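PDB 5GUF: CDP-archaeol synthase from Aeropyrum pernix K1, which probably catalyses the formation of CDP-archaeol from CTP and 2,3-bis-(O-geranylgeranyl)-sn-glycerol 1-phosphate in the membrane, releasing diphosphate. Local coordinates for residues A[13-16]-A[17-21]; A[76-80]-A[81-85]; A[116-119]-A[120-123]; A[131-134]-A[135-139]. All blocks are in the same frame, centred on the assembly; numbering follows the deposited sequence.

Contact 1 of 4, residues A[13-16]-A[17-21]; sequences NILE and AIILM. With MG (magnesium ion), chain D.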
loop_
_atom_site.group_PDB
_atom_site.type_symbol
_atom_site.label_atom_id
_atom_site.label_comp_id
_atom_site.label_asym_id
_atom_site.label_seq_id
_atom_site.Cartn_x
_atom_site.Cartn_y
_atom_site.Cartn_z
ATOM N N ASN A 13 -3.355 -5.518 -20.086
ATOM C CA ASN A 13 -3.749 -4.142 -20.313
ATOM C C ASN A 13 -4.816 -3.779 -19.289
ATOM O O ASN A 13 -5.502 -4.654 -18.751
ATOM C CB ASN A 13 -4.223 -3.923 -21.759
ATOM C CG ASN A 13 -5.571 -4.520 -22.024
ATOM O OD1 ASN A 13 -6.602 -3.896 -21.765
ATOM N ND2 ASN A 13 -5.582 -5.739 -22.533
ATOM N N ILE A 14 -4.946 -2.474 -19.030
ATOM C CA ILE A 14 -5.707 -2.006 -17.876
ATOM C C ILE A 14 -7.194 -2.249 -18.061
ATOM O O ILE A 14 -7.906 -2.504 -17.083
ATOM C CB ILE A 14 -5.413 -0.522 -17.582
ATOM C CG1 ILE A 14 -6.110 -0.084 -16.289
ATOM C CG2 ILE A 14 -5.874 0.363 -18.726
ATOM C CD1 ILE A 14 -5.701 -0.896 -15.060
ATOM N N LEU A 15 -7.692 -2.196 -19.299
ATOM C CA LEU A 15 -9.106 -2.472 -19.526
ATOM C C LEU A 15 -9.426 -3.938 -19.263
ATOM O O LEU A 15 -10.478 -4.260 -18.691
ATOM C CB LEU A 15 -9.496 -2.078 -20.948
ATOM C CG LEU A 15 -10.898 -2.511 -21.399
ATOM C CD1 LEU A 15 -11.954 -2.003 -20.438
ATOM C CD2 LEU A 15 -11.204 -2.048 -22.845
ATOM N N GLU A 16 -8.516 -4.836 -19.649
ATOM C CA GLU A 16 -8.710 -6.258 -19.392
ATOM C C GLU A 16 -8.646 -6.548 -17.895
ATOM O O GLU A 16 -9.446 -7.331 -17.371
ATOM C CB GLU A 16 -7.665 -7.052 -20.195
ATOM C CG GLU A 16 -7.545 -8.557 -19.933
ATOM C CD GLU A 16 -6.583 -9.251 -20.931
ATOM O OE1 GLU A 16 -6.941 -10.305 -21.510
ATOM O OE2 GLU A 16 -5.469 -8.726 -21.150
ATOM N N ALA A 17 -7.733 -5.889 -17.181
ATOM C CA ALA A 17 -7.728 -6.000 -15.725
ATOM C C ALA A 17 -9.017 -5.453 -15.138
ATOM O O ALA A 17 -9.559 -6.007 -14.175
ATOM C CB ALA A 17 -6.527 -5.257 -15.139
ATOM N N ILE A 18 -9.528 -4.362 -15.705
ATOM C CA ILE A 18 -10.722 -3.762 -15.132
ATOM C C ILE A 18 -11.918 -4.675 -15.345
ATOM O O ILE A 18 -12.761 -4.817 -14.452
ATOM C CB ILE A 18 -10.929 -2.356 -15.712
ATOM C CG1 ILE A 18 -9.992 -1.371 -15.002
ATOM C CG2 ILE A 18 -12.381 -1.930 -15.593
ATOM C CD1 ILE A 18 -9.786 -0.073 -15.756
ATOM N N ILE A 19 -11.978 -5.366 -16.488
ATOM C CA ILE A 19 -13.074 -6.305 -16.712
ATOM C C ILE A 19 -12.972 -7.479 -15.753
ATOM O O ILE A 19 -13.958 -7.892 -15.134
ATOM C CB ILE A 19 -13.092 -6.783 -18.173
ATOM C CG1 ILE A 19 -13.333 -5.617 -19.111
ATOM C CG2 ILE A 19 -14.157 -7.861 -18.375
ATOM C CD1 ILE A 19 -13.413 -6.056 -20.552
ATOM N N LEU A 20 -11.778 -8.050 -15.632
ATOM C CA LEU A 20 -11.611 -9.185 -14.735
ATOM C C LEU A 20 -11.936 -8.803 -13.292
ATOM O O LEU A 20 -12.557 -9.582 -12.557
ATOM C CB LEU A 20 -10.186 -9.722 -14.864
ATOM C CG LEU A 20 -9.833 -10.970 -14.064
ATOM C CD1 LEU A 20 -10.617 -12.185 -14.567
ATOM C CD2 LEU A 20 -8.339 -11.195 -14.178
ATOM N N MET A 21 -11.562 -7.598 -12.879
ATOM C CA MET A 21 -11.671 -7.191 -11.484
ATOM C C MET A 21 -13.011 -6.564 -11.108
ATOM O O MET A 21 -13.283 -6.415 -9.906
ATOM C CB MET A 21 -10.565 -6.198 -11.152
ATOM C CG MET A 21 -9.194 -6.830 -11.025
ATOM S SD MET A 21 -9.063 -7.829 -9.520
ATOM C CE MET A 21 -8.920 -9.467 -10.231
HETATM MG MG MG D . -4.355 -10.252 -22.347
HETATM O O HOH W 1 -2.551 -10.874 -23.997
HETATM O O HOH W 2 -4.599 -9.222 -23.791
#

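Contact 2 of 4, residues A[76-80]-A[81-85]; sequences AALAS and GNMLL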
loop_
_atom_site.group_PDB
_atom_site.type_symbol
_atom_site.label_atom_id
_atom_site.label_comp_id
_atom_site.label_asym_id
_atom_site.label_seq_id
_atom_site.Cartn_x
_atom_site.Cartn_y
_atom_site.Cartn_z
ATOM N N ALA A 76 -19.623 -9.468 -16.890
ATOM C CA ALA A 76 -18.255 -9.505 -17.410
ATOM C C ALA A 76 -18.110 -10.564 -18.498
ATOM O O ALA A 76 -17.446 -10.332 -19.511
ATOM C CB ALA A 76 -17.253 -9.759 -16.283
ATOM N N ALA A 77 -18.743 -11.726 -18.311
ATOM C CA ALA A 77 -18.680 -12.781 -19.313
ATOM C C ALA A 77 -19.391 -12.368 -20.603
ATOM O O ALA A 77 -18.912 -12.667 -21.702
ATOM C CB ALA A 77 -19.272 -14.069 -18.742
ATOM N N LEU A 78 -20.525 -11.666 -20.495
ATOM C CA LEU A 78 -21.242 -11.246 -21.696
ATOM C C LEU A 78 -20.537 -10.090 -22.388
ATOM O O LEU A 78 -20.485 -10.039 -23.621
ATOM C CB LEU A 78 -22.673 -10.853 -21.350
ATOM C CG LEU A 78 -23.504 -12.048 -20.924
ATOM C CD1 LEU A 78 -24.834 -11.580 -20.374
ATOM C CD2 LEU A 78 -23.680 -12.975 -22.102
ATOM N N ALA A 79 -19.991 -9.148 -21.615
ATOM C CA ALA A 79 -19.292 -8.019 -22.221
ATOM C C ALA A 79 -18.045 -8.468 -22.978
ATOM O O ALA A 79 -17.724 -7.915 -24.034
ATOM C CB ALA A 79 -18.916 -6.995 -21.152
ATOM N N SER A 80 -17.323 -9.455 -22.450
ATOM C CA SER A 80 -16.032 -9.855 -22.994
ATOM C C SER A 80 -16.112 -11.035 -23.946
ATOM O O SER A 80 -15.106 -11.364 -24.577
ATOM C CB SER A 80 -15.079 -10.236 -21.858
ATOM O OG SER A 80 -15.402 -11.536 -21.386
ATOM N N GLY A 81 -17.259 -11.702 -24.042
ATOM C CA GLY A 81 -17.309 -12.942 -24.784
ATOM C C GLY A 81 -16.606 -14.117 -24.137
ATOM O O GLY A 81 -16.583 -15.202 -24.728
ATOM N N ASN A 82 -16.053 -13.959 -22.937
ATOM C CA ASN A 82 -15.323 -15.029 -22.266
ATOM C C ASN A 82 -16.237 -15.614 -21.198
ATOM O O ASN A 82 -16.343 -15.085 -20.088
ATOM C CB ASN A 82 -14.013 -14.509 -21.682
ATOM C CG ASN A 82 -13.231 -15.583 -20.942
ATOM O OD1 ASN A 82 -13.755 -16.648 -20.629
ATOM N ND2 ASN A 82 -11.964 -15.305 -20.660
ATOM N N MET A 83 -16.876 -16.733 -21.530
ATOM C CA MET A 83 -17.816 -17.347 -20.610
ATOM C C MET A 83 -17.153 -17.833 -19.327
ATOM O O MET A 83 -17.847 -18.011 -18.317
ATOM C CB MET A 83 -18.538 -18.494 -21.305
ATOM C CG MET A 83 -19.549 -18.006 -22.351
ATOM S SD MET A 83 -20.956 -17.091 -21.661
ATOM C CE MET A 83 -20.717 -15.463 -22.368
ATOM N N LEU A 84 -15.838 -18.056 -19.333
ATOM C CA LEU A 84 -15.185 -18.488 -18.102
ATOM C C LEU A 84 -15.283 -17.432 -17.007
ATOM O O LEU A 84 -15.235 -17.782 -15.822
ATOM C CB LEU A 84 -13.730 -18.843 -18.389
ATOM C CG LEU A 84 -13.508 -20.315 -18.732
ATOM C CD1 LEU A 84 -12.015 -20.637 -18.805
ATOM C CD2 LEU A 84 -14.192 -21.190 -17.702
ATOM N N LEU A 85 -15.467 -16.159 -17.379
ATOM C CA LEU A 85 -15.698 -15.102 -16.393
ATOM C C LEU A 85 -16.928 -15.362 -15.532
ATOM O O LEU A 85 -16.972 -14.923 -14.376
ATOM C CB LEU A 85 -15.841 -13.742 -17.082
ATOM C CG LEU A 85 -14.630 -13.268 -17.899
ATOM C CD1 LEU A 85 -14.614 -11.738 -18.060
ATOM C CD2 LEU A 85 -13.326 -13.778 -17.268
#

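Contact 3 of 4, residues A[116-119]-A[120-123]; sequences RPAP and LLDQ. With K (potassium ion), chain F.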
loop_
_atom_site.group_PDB
_atom_site.type_symbol
_atom_site.label_atom_id
_atom_site.label_comp_id
_atom_site.label_asym_id
_atom_site.label_seq_id
_atom_site.Cartn_x
_atom_site.Cartn_y
_atom_site.Cartn_z
ATOM N N ARG A 116 -12.050 3.280 11.585
ATOM C CA ARG A 116 -10.999 4.293 11.523
ATOM C C ARG A 116 -10.183 4.033 10.284
ATOM O O ARG A 116 -9.996 2.919 9.914
ATOM C CB ARG A 116 -10.156 4.305 12.780
ATOM C CG ARG A 116 -10.239 5.596 13.550
ATOM C CD ARG A 116 -11.623 5.881 14.114
ATOM N NE ARG A 116 -12.374 6.863 13.325
ATOM C CZ ARG A 116 -11.853 7.931 12.713
ATOM N NH1 ARG A 116 -10.556 8.201 12.781
ATOM N NH2 ARG A 116 -12.642 8.737 12.028
ATOM N N PRO A 117 -9.715 5.070 9.625
ATOM C CA PRO A 117 -9.046 4.877 8.321
ATOM C C PRO A 117 -7.671 4.232 8.439
ATOM O O PRO A 117 -6.849 4.639 9.259
ATOM C CB PRO A 117 -8.937 6.302 7.765
ATOM C CG PRO A 117 -8.947 7.181 8.998
ATOM C CD PRO A 117 -9.819 6.492 9.998
ATOM N N ALA A 118 -7.434 3.215 7.607
ATOM C CA ALA A 118 -6.094 2.702 7.319
ATOM C C ALA A 118 -5.842 2.954 5.840
ATOM O O ALA A 118 -6.136 2.088 4.999
ATOM C CB ALA A 118 -5.975 1.219 7.654
ATOM N N PRO A 119 -5.321 4.127 5.469
ATOM C CA PRO A 119 -5.189 4.447 4.042
ATOM C C PRO A 119 -4.263 3.456 3.350
ATOM O O PRO A 119 -3.364 2.876 3.968
ATOM C CB PRO A 119 -4.601 5.863 4.051
ATOM C CG PRO A 119 -3.813 5.905 5.298
ATOM C CD PRO A 119 -4.613 5.104 6.309
ATOM N N LEU A 120 -4.513 3.254 2.058
ATOM C CA LEU A 120 -3.894 2.189 1.273
ATOM C C LEU A 120 -4.497 0.833 1.629
ATOM O O LEU A 120 -5.140 0.217 0.778
ATOM C CB LEU A 120 -2.373 2.168 1.440
ATOM C CG LEU A 120 -1.603 3.300 0.759
ATOM C CD1 LEU A 120 -0.140 2.886 0.597
ATOM C CD2 LEU A 120 -2.230 3.736 -0.597
ATOM N N LEU A 121 -4.317 0.363 2.870
ATOM C CA LEU A 121 -4.842 -0.954 3.234
ATOM C C LEU A 121 -6.356 -1.033 3.044
ATOM O O LEU A 121 -6.863 -2.020 2.500
ATOM C CB LEU A 121 -4.466 -1.298 4.678
ATOM C CG LEU A 121 -4.984 -2.642 5.223
ATOM C CD1 LEU A 121 -4.437 -3.838 4.414
ATOM C CD2 LEU A 121 -4.681 -2.825 6.705
ATOM N N ASP A 122 -7.094 0.000 3.484
ATOM C CA ASP A 122 -8.550 0.018 3.327
ATOM C C ASP A 122 -8.967 -0.048 1.861
ATOM O O ASP A 122 -10.053 -0.539 1.543
ATOM C CB ASP A 122 -9.144 1.290 3.946
ATOM C CG ASP A 122 -9.270 1.217 5.468
ATOM O OD1 ASP A 122 -9.144 0.107 6.030
ATOM O OD2 ASP A 122 -9.469 2.288 6.100
ATOM N N GLN A 123 -8.147 0.469 0.955
ATOM C CA GLN A 123 -8.555 0.521 -0.439
ATOM C C GLN A 123 -8.044 -0.664 -1.249
ATOM O O GLN A 123 -8.598 -0.951 -2.307
ATOM C CB GLN A 123 -8.076 1.820 -1.092
ATOM C CG GLN A 123 -8.684 3.098 -0.532
ATOM C CD GLN A 123 -8.055 3.537 0.786
ATOM O OE1 GLN A 123 -6.872 3.284 1.052
ATOM N NE2 GLN A 123 -8.852 4.198 1.625
HETATM K K K F . -12.275 -1.972 3.555
HETATM O O HOH W 3 -12.194 -0.543 6.090
HETATM O O HOH W 4 -12.441 -2.978 1.214
HETATM O O HOH W 5 -11.210 -4.024 5.524
#

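Contact 4 of 4, residues A[131-134]-A[135-139]; sequences LAVS and IALGY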
loop_
_atom_site.group_PDB
_atom_site.type_symbol
_atom_site.label_atom_id
_atom_site.label_comp_id
_atom_site.label_asym_id
_atom_site.label_seq_id
_atom_site.Cartn_x
_atom_site.Cartn_y
_atom_site.Cartn_z
ATOM N N LEU A 131 -6.822 -10.454 -6.634
ATOM C CA LEU A 131 -5.633 -10.724 -7.438
ATOM C C LEU A 131 -5.019 -12.087 -7.115
ATOM O O LEU A 131 -4.633 -12.828 -8.029
ATOM C CB LEU A 131 -4.604 -9.612 -7.226
ATOM C CG LEU A 131 -3.277 -9.753 -7.962
ATOM C CD1 LEU A 131 -3.442 -9.328 -9.416
ATOM C CD2 LEU A 131 -2.245 -8.888 -7.277
ATOM N N ALA A 132 -4.914 -12.430 -5.822
ATOM C CA ALA A 132 -4.371 -13.732 -5.441
ATOM C C ALA A 132 -5.206 -14.861 -6.016
ATOM O O ALA A 132 -4.656 -15.852 -6.509
ATOM C CB ALA A 132 -4.285 -13.871 -3.915
ATOM N N VAL A 133 -6.537 -14.729 -5.958
ATOM C CA VAL A 133 -7.421 -15.784 -6.455
ATOM C C VAL A 133 -7.326 -15.895 -7.969
ATOM O O VAL A 133 -7.273 -17.000 -8.523
ATOM C CB VAL A 133 -8.872 -15.534 -5.987
ATOM C CG1 VAL A 133 -9.849 -16.445 -6.706
ATOM C CG2 VAL A 133 -8.985 -15.756 -4.494
ATOM N N SER A 134 -7.294 -14.765 -8.669
ATOM C CA SER A 134 -7.150 -14.837 -10.119
ATOM C C SER A 134 -5.867 -15.580 -10.512
ATOM O O SER A 134 -5.860 -16.347 -11.478
ATOM C CB SER A 134 -7.191 -13.431 -10.722
ATOM O OG SER A 134 -5.941 -12.785 -10.637
ATOM N N ILE A 135 -4.780 -15.390 -9.754
ATOM C CA ILE A 135 -3.536 -16.115 -10.030
ATOM C C ILE A 135 -3.676 -17.590 -9.670
ATOM O O ILE A 135 -3.271 -18.465 -10.435
ATOM C CB ILE A 135 -2.363 -15.460 -9.277
ATOM C CG1 ILE A 135 -2.031 -14.093 -9.901
ATOM C CG2 ILE A 135 -1.160 -16.415 -9.224
ATOM C CD1 ILE A 135 -1.040 -13.267 -9.096
ATOM N N ALA A 136 -4.286 -17.899 -8.521
ATOM C CA ALA A 136 -4.616 -19.293 -8.244
ATOM C C ALA A 136 -5.507 -19.908 -9.334
ATOM O O ALA A 136 -5.460 -21.124 -9.560
ATOM C CB ALA A 136 -5.285 -19.403 -6.883
ATOM N N LEU A 137 -6.322 -19.099 -10.020
ATOM C CA LEU A 137 -7.166 -19.642 -11.073
ATOM C C LEU A 137 -6.400 -19.910 -12.361
ATOM O O LEU A 137 -6.944 -20.560 -13.259
ATOM C CB LEU A 137 -8.337 -18.696 -11.366
ATOM C CG LEU A 137 -9.480 -18.617 -10.344
ATOM C CD1 LEU A 137 -10.502 -17.587 -10.793
ATOM C CD2 LEU A 137 -10.159 -19.973 -10.106
ATOM N N GLY A 138 -5.171 -19.416 -12.490
ATOM C CA GLY A 138 -4.408 -19.615 -13.704
ATOM C C GLY A 138 -4.116 -18.369 -14.510
ATOM O O GLY A 138 -3.476 -18.481 -15.557
ATOM N N TYR A 139 -4.554 -17.191 -14.073
ATOM C CA TYR A 139 -4.241 -15.950 -14.769
ATOM C C TYR A 139 -2.816 -15.500 -14.472
ATOM O O TYR A 139 -2.342 -15.581 -13.337
ATOM C CB TYR A 139 -5.215 -14.830 -14.357
ATOM C CG TYR A 139 -6.626 -15.034 -14.847
ATOM C CD1 TYR A 139 -7.016 -14.582 -16.102
ATOM C CD2 TYR A 139 -7.561 -15.704 -14.068
ATOM C CE1 TYR A 139 -8.308 -14.778 -16.557
ATOM C CE2 TYR A 139 -8.831 -15.915 -14.522
ATOM C CZ TYR A 139 -9.200 -15.454 -15.761
ATOM O OH TYR A 139 -10.477 -15.670 -16.189
#

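Contact 1 of 4, residues A[13-16]-A[17-21]
I14 carries CG1 opposite its backbone N (chi1 -174°), I18 carries its own CG1 beside the N (chi1 -79°), and the two branches run across each other at a slant one turn apart. I14 CG1 meets the end carbon CD1 of I18 at 3.7 Å. One residue on, the same pattern is repeated more openly: L15 brings its methyl CD1 to 4.1 Å from CG1 of I19. These apolar pairs lie on the first turns of a helix predicted to span the membrane. The helix starts at N13, its N-cap. The side-chain OD1 of N13 accepts from E16 N at 3.0 Å, the N-H coming from above the amide plane, while the backbone O of N13 takes A17 N at 3.0 Å in the carbonyl plane. I18 N, I19 N and L20 N continue the ladder onto I14, L15 and E16. E16, extended beyond CG, reaches the magnesium ion with OE2 at 2.2 Å; OE1 is farther off. D8, the backbone O of R10 and D12 complete the protein part of that site, which joins the helix start to the residues before it. The inner face, A17 and L20, packs on I11 and on W141 of the paired strands; I19 and L20 touch L85 of helix 84-109, while I14 and A17 lie against helix 143-161.

Contact 2 of 4, residues A[76-80]-A[81-85]
The hydroxyl of S80 ties both sides of the turn: OG accepts from N82 N at 2.9 Å and donates to A76 O at 3.0 Å. That carbonyl is gripped twice, since S80 N also reaches it, from the opposite face of its plane. OG can do both jobs because it sits between the backbone N and the carbonyl carbon of its own residue (chi1 78°), turned back along the helix. G81, with positive phi, takes the chain out of helix 59-80; a side chain there would clash with the carbonyl O of S80. N82 precedes the turn into the next helix, its OD1 accepting from L84 N at 2.8 Å, while ND2 binds the backbone O of V7. L85 leans in beside the hydroxyl: its CD1 lies 3.7 Å from A76 CB and its CB 3.8 Å from A77 CB. On the outer side the bent chain of M83 puts CE 3.9 Å from L78 CD2. With an alanine in place of S80 the OG bridge to A76 O is gone, and N82 N is likely to be left without this acceptor and the turn freer to shift. One hydroxyl, acting as donor and acceptor, thus ties the end of helix 59-80 to the turn into helix 84-109, beside an apolar seam.

Contact 3 of 4, residues A[116-119]-A[120-123]
The loop entering helix 121-136, beside the CTP pocket, is locked by a reciprocal pair between A118 and D122. D122 N gives to A118 O at 2.8 Å, nearly along the C=O axis, and A118 N gives to the carboxylate OD2 of D122 at 2.7 Å. The second bond is straight (167° at the hydrogen), yet its donor stands above the carboxylate plane. CG of D122 lies beside its own backbone N (chi1 -79°), which folds the carboxylate back over the loop, with OD1 3.7 Å from A118 CB. L120, the N-cap residue, has positive phi and is the middle of a classic gamma turn, closed by a weak bond from L121 N to P119 O of 2.9 Å. Its own N makes another weak bond, to the bent side chain of Q123 through OE1. The backbone O of D122 is a long potassium ligand at 3.3 Å; D100 of the CTP pocket binds the same ion. K107, also of that pocket, forms a salt bridge with D122 OD1. A118 and L121 pack on K107 of helix 84-109, L120 and Q123 on L154 of helix 143-161, and P119 meets L121 of the second subunit.

Contact 4 of 4, residues A[131-134]-A[135-139]
Y139 turns the edge of its ring to the backbone carbonyl of S134: the oxygen lies in the ring plane, 3.2 Å from Y139 CD2. The same oxygen accepts from Y139 N at 3.0 Å, so the tyrosine meets it with both its backbone N-H and its ring rim. The ring then stretches away to H88, whose ND1 bonds to the hydroxyl; the two ring planes stand almost perpendicular. The S134 side chain is turned back the other way. Its OG occupies the position between the backbone N and the carbonyl carbon (chi1 82°) and donates to L131 O at 2.9 Å. I135 N shares that acceptor at 3.1 Å, arriving on the same face of the carbonyl plane. OG also bonds to W141 NE1, so a buried hydroxyl has partners both in its own helix and on the strand beyond. Replacing S134 with alanine would remove OG and would probably leave W141 NE1 without its mate. Along the sides of the helix the apolar chains meet loosely one turn apart: CG of L131 is 4.3 Å from CD1 of I135, and V133 CG1 is 4.3 Å from CG of L137. L137 in turn packs on H88 and I92 of helix 84-109. The last turn closes with G138, whose positive phi would jam a side chain against the preceding carbonyl. With G138 N bonded to I135 O at 3.0 Å inside the longer link from Y139 N to S134 O, this is a Schellman motif, here ending helix 121-136 before strand 140-141.

Overall arrangement
The contacts follow one another along the chain, each at a helix start, helix end or turn. Contacts 1, 2 and 4 form a cluster: the centres of contacts 1 and 2 are about 12 Å apart, those of 1 and 4 about 14 Å, and those of 2 and 4 about 17 Å. L85 and L20 are the meeting points, L85 packing on I19, L20 and Y139, and L20 on Y139 and S134. Contact 3 lies at the other end of helix 121-136, its centre about 24 Å from that of contact 4 and about 31 Å from that of contact 2. The helices thus link an end holding one magnesium site to the region that binds CTP and potassium.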